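Local coordinates for CBS domain protein (Porphyromonas gingivalis, PDB 2NQW) that is of unknown function but carries, in this piece, the transporter-associated (CorC_HlyC) domain of a CBS-domain membrane protein, a domain that may bind flavin adenine dinucleotide, at residues D14-F19 and E86-P91. Residues are numbered along the deposited sequence; the frame is centred on the assembly and turned at random.
Sequences DGSYLF and EIKIFP
Two neighbouring antiparallel strands of the domain's sheet, 17-20 and 84-89, are joined here through Tyr17 with Ile89 and Phe19 with Ile87, both hydrogen-bonded pairs. Phe19 N gives the straightest bond, to Ile87 O (2.8 Å, 176° at the hydrogen), and Ile87 N answers to Phe19 O; Tyr17 and Ile89 exchange a second such pair. Between them, Leu18 and Lys88 form a non-hydrogen-bonded pair on the other face, Leu18 CD2 lying 3.9 Å from Lys88 CB. Leu18 also crosses the carboxylate of Glu86 at a slant, with Leu18 CD1 3.7 Å from Glu86 OE2, while Glu86 OE1 is held by Thr77 and Gln78 of strand 72-79. Lys88 runs out fully extended, CG anti to its backbone N (chi1 172°), which carries CE over the centre of the Phe90 ring and brings NZ near Asp14. The two charges stay 4.3 Å apart (Asp14 OD2 to Lys88 NZ), bridged by two waters. Asp14 OD1 closes an Asx turn by accepting Ser16 N at 3.0 Å and also takes Ser16 OG on its syn lone pair at 2.6 Å. On the face of Tyr17, Phe19, Ile87 and Ile89, Ile89 CD1 meets Phe19 CD2 at 3.8 Å, and both residues touch Leu32 of helix 25-32. Helices laid on one face of an antiparallel sheet, with its second and last strands adjacent, characterise this alpha/beta CorC_HlyC domain.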
ATOM      1  N   ASP A  14      -4.780   7.543 -14.516  1.00 16.85           N
ATOM      2  CA  ASP A  14      -3.937   6.552 -15.135  1.00 17.26           C
ATOM      3  C   ASP A  14      -4.191   5.108 -14.650  1.00 17.25           C
ATOM      4  O   ASP A  14      -3.415   4.196 -14.991  1.00 18.36           O
ATOM      5  CB  ASP A  14      -2.463   6.943 -14.964  1.00 18.05           C
ATOM      6  CG  ASP A  14      -1.978   6.841 -13.514  1.00 19.13           C
ATOM      7  OD1 ASP A  14      -2.801   6.642 -12.585  1.00 16.44           O
ATOM      8  OD2 ASP A  14      -0.736   6.992 -13.305  1.00 21.45           O
ATOM      9  N   GLY A  15      -5.253   4.895 -13.849  1.00 14.38           N
ATOM     10  CA  GLY A  15      -5.544   3.566 -13.354  1.00 13.88           C
ATOM     11  C   GLY A  15      -4.877   3.216 -12.020  1.00 12.69           C
ATOM     12  O   GLY A  15      -5.084   2.131 -11.490  1.00 12.71           O
ATOM     13  N   SER A  16      -4.092   4.144 -11.473  1.00 11.13           N
ATOM     14  CA  SER A  16      -3.447   3.931 -10.169  1.00  9.82           C
ATOM     15  C   SER A  16      -4.293   4.534  -9.052  1.00  9.49           C
ATOM     16  O   SER A  16      -5.359   5.150  -9.296  1.00  9.68           O
ATOM     17  CB  SER A  16      -2.043   4.556 -10.175  1.00 11.10           C
ATOM     18  OG  SER A  16      -2.102   5.965 -10.179  1.00 13.16           O
ATOM     19  N   TYR A  17      -3.823   4.337  -7.818  1.00  8.94           N
ATOM     20  CA  TYR A  17      -4.534   4.805  -6.641  1.00  9.42           C
ATOM     21  C   TYR A  17      -3.555   5.456  -5.694  1.00  9.19           C
ATOM     22  O   TYR A  17      -2.405   5.057  -5.616  1.00 11.21           O
ATOM     23  CB  TYR A  17      -5.220   3.616  -5.910  1.00  9.35           C
ATOM     24  CG  TYR A  17      -6.110   2.840  -6.839  1.00  9.24           C
ATOM     25  CD1 TYR A  17      -7.370   3.331  -7.189  1.00  8.76           C
ATOM     26  CD2 TYR A  17      -5.655   1.676  -7.432  1.00  9.12           C
ATOM     27  CE1 TYR A  17      -8.183   2.651  -8.086  1.00  9.78           C
ATOM     28  CE2 TYR A  17      -6.435   0.991  -8.357  1.00 10.35           C
ATOM     29  CZ  TYR A  17      -7.696   1.492  -8.676  1.00 10.05           C
ATOM     30  OH  TYR A  17      -8.515   0.821  -9.573  1.00 12.29           O
ATOM     31  N   LEU A  18      -4.040   6.409  -4.923  1.00  9.90           N
ATOM     32  CA  LEU A  18      -3.266   6.936  -3.776  1.00 10.20           C
ATOM     33  C   LEU A  18      -4.046   6.609  -2.513  1.00  9.96           C
ATOM     34  O   LEU A  18      -5.245   6.948  -2.426  1.00 12.00           O
ATOM     35  CB  LEU A  18      -3.074   8.441  -3.877  1.00 10.53           C
ATOM     36  CG  LEU A  18      -2.263   8.908  -5.057  1.00 11.65           C
ATOM     37  CD1 LEU A  18      -2.286  10.444  -5.148  1.00 13.46           C
ATOM     38  CD2 LEU A  18      -0.804   8.440  -4.877  1.00 13.93           C
ATOM     39  N   PHE A  19      -3.388   5.940  -1.555  1.00  9.77           N
ATOM     40  CA  PHE A  19      -4.027   5.587  -0.275  1.00  9.66           C
ATOM     41  C   PHE A  19      -3.293   6.234   0.874  1.00  9.52           C
ATOM     42  O   PHE A  19      -2.045   6.303   0.869  1.00 10.19           O
ATOM     43  CB  PHE A  19      -3.967   4.064  -0.057  1.00 10.28           C
ATOM     44  CG  PHE A  19      -5.131   3.319  -0.646  1.00  9.70           C
ATOM     45  CD1 PHE A  19      -6.226   2.988   0.152  1.00 10.68           C
ATOM     46  CD2 PHE A  19      -5.162   2.990  -1.994  1.00 10.63           C
ATOM     47  CE1 PHE A  19      -7.348   2.311  -0.399  1.00 11.68           C
ATOM     48  CE2 PHE A  19      -6.264   2.329  -2.549  1.00 10.55           C
ATOM     49  CZ  PHE A  19      -7.353   1.983  -1.735  1.00 10.65           C
ATOM     50  N   GLU A  86       1.335   8.505   2.609  1.00 10.49           N
ATOM     51  CA  GLU A  86       0.619   8.170   1.376  1.00  9.83           C
ATOM     52  C   GLU A  86       1.437   7.151   0.610  1.00  8.95           C
ATOM     53  O   GLU A  86       2.662   7.281   0.496  1.00  9.58           O
ATOM     54  CB  GLU A  86       0.418   9.401   0.513  1.00 10.71           C
ATOM     55  CG  GLU A  86      -0.502   9.153  -0.711  1.00 11.79           C
ATOM     56  CD  GLU A  86      -0.644  10.431  -1.510  1.00 13.79           C
ATOM     57  OE1 GLU A  86       0.353  10.849  -2.132  1.00 14.75           O
ATOM     58  OE2 GLU A  86      -1.753  11.019  -1.528  1.00 15.42           O
ATOM     59  N   ILE A  87       0.715   6.148   0.104  1.00  9.31           N
ATOM     60  CA  ILE A  87       1.278   5.136  -0.764  1.00  9.58           C
ATOM     61  C   ILE A  87       0.484   5.099  -2.066  1.00  8.58           C
ATOM     62  O   ILE A  87      -0.764   5.069  -2.052  1.00  9.61           O
ATOM     63  CB  ILE A  87       1.259   3.747  -0.075  1.00  9.86           C
ATOM     64  CG1 ILE A  87       2.357   3.713   1.004  1.00 12.53           C
ATOM     65  CG2 ILE A  87       1.475   2.589  -1.069  1.00 10.81           C
ATOM     66  CD1 ILE A  87       2.268   2.516   1.963  1.00 13.28           C
ATOM     67  N   LYS A  88       1.223   5.086  -3.176  1.00  8.51           N
ATOM     68  CA  LYS A  88       0.651   4.815  -4.492  1.00  8.66           C
ATOM     69  C   LYS A  88       0.587   3.317  -4.725  1.00  9.13           C
ATOM     70  O   LYS A  88       1.582   2.609  -4.497  1.00  9.02           O
ATOM     71  CB  LYS A  88       1.536   5.443  -5.563  1.00  9.37           C
ATOM     72  CG  LYS A  88       1.131   5.052  -6.966  1.00  9.96           C
ATOM     73  CD  LYS A  88       1.942   5.866  -8.003  1.00 13.34           C
ATOM     74  CE  LYS A  88       1.663   5.304  -9.399  1.00 13.94           C
ATOM     75  NZ  LYS A  88       2.402   6.107 -10.441  1.00 15.07           N
ATOM     76  N   ILE A  89      -0.580   2.849  -5.205  1.00  8.81           N
ATOM     77  CA  ILE A  89      -0.711   1.473  -5.721  1.00  8.79           C
ATOM     78  C   ILE A  89      -0.812   1.630  -7.244  1.00  9.26           C
ATOM     79  O   ILE A  89      -1.696   2.350  -7.745  1.00  9.99           O
ATOM     80  CB  ILE A  89      -1.948   0.760  -5.121  1.00  9.47           C
ATOM     81  CG1 ILE A  89      -1.830   0.691  -3.600  1.00 10.16           C
ATOM     82  CG2 ILE A  89      -2.106  -0.616  -5.780  1.00 10.53           C
ATOM     83  CD1 ILE A  89      -3.026   0.035  -2.897  1.00 11.00           C
ATOM     84  N   PHE A  90       0.125   1.012  -7.961  1.00  9.74           N
ATOM     85  CA  PHE A  90       0.133   1.123  -9.416  1.00  9.94           C
ATOM     86  C   PHE A  90      -1.057   0.376 -10.014  1.00 10.21           C
ATOM     87  O   PHE A  90      -1.687  -0.460  -9.351  1.00 10.07           O
ATOM     88  CB  PHE A  90       1.459   0.558  -9.949  1.00 10.75           C
ATOM     89  CG  PHE A  90       2.614   1.522  -9.880  1.00 11.71           C
ATOM     90  CD1 PHE A  90       3.086   2.138 -11.028  1.00 15.44           C
ATOM     91  CD2 PHE A  90       3.200   1.818  -8.653  1.00 12.71           C
ATOM     92  CE1 PHE A  90       4.158   3.048 -10.966  1.00 17.84           C
ATOM     93  CE2 PHE A  90       4.271   2.704  -8.562  1.00 14.20           C
ATOM     94  CZ  PHE A  90       4.745   3.326  -9.729  1.00 17.15           C
ATOM     95  N   PRO A  91      -1.365   0.658 -11.291  1.00 11.05           N
ATOM     96  CA  PRO A  91      -2.450  -0.125 -11.905  1.00 11.46           C
ATOM     97  C   PRO A  91      -2.076  -1.604 -11.883  1.00 12.01           C
ATOM     98  O   PRO A  91      -0.891  -1.937 -12.084  1.00 13.66           O
ATOM     99  CB  PRO A  91      -2.485   0.387 -13.353  1.00 13.02           C
ATOM    100  CG  PRO A  91      -1.719   1.730 -13.322  1.00 12.35           C
ATOM    101  CD  PRO A  91      -0.712   1.586 -12.231  1.00 12.32           C
TER
HETATM  102  O   HOH W   1       0.820   4.798 -12.414  1.00 19.34           O
HETATM  103  O   HOH W   2       0.576   8.284 -10.782  1.00 34.24           O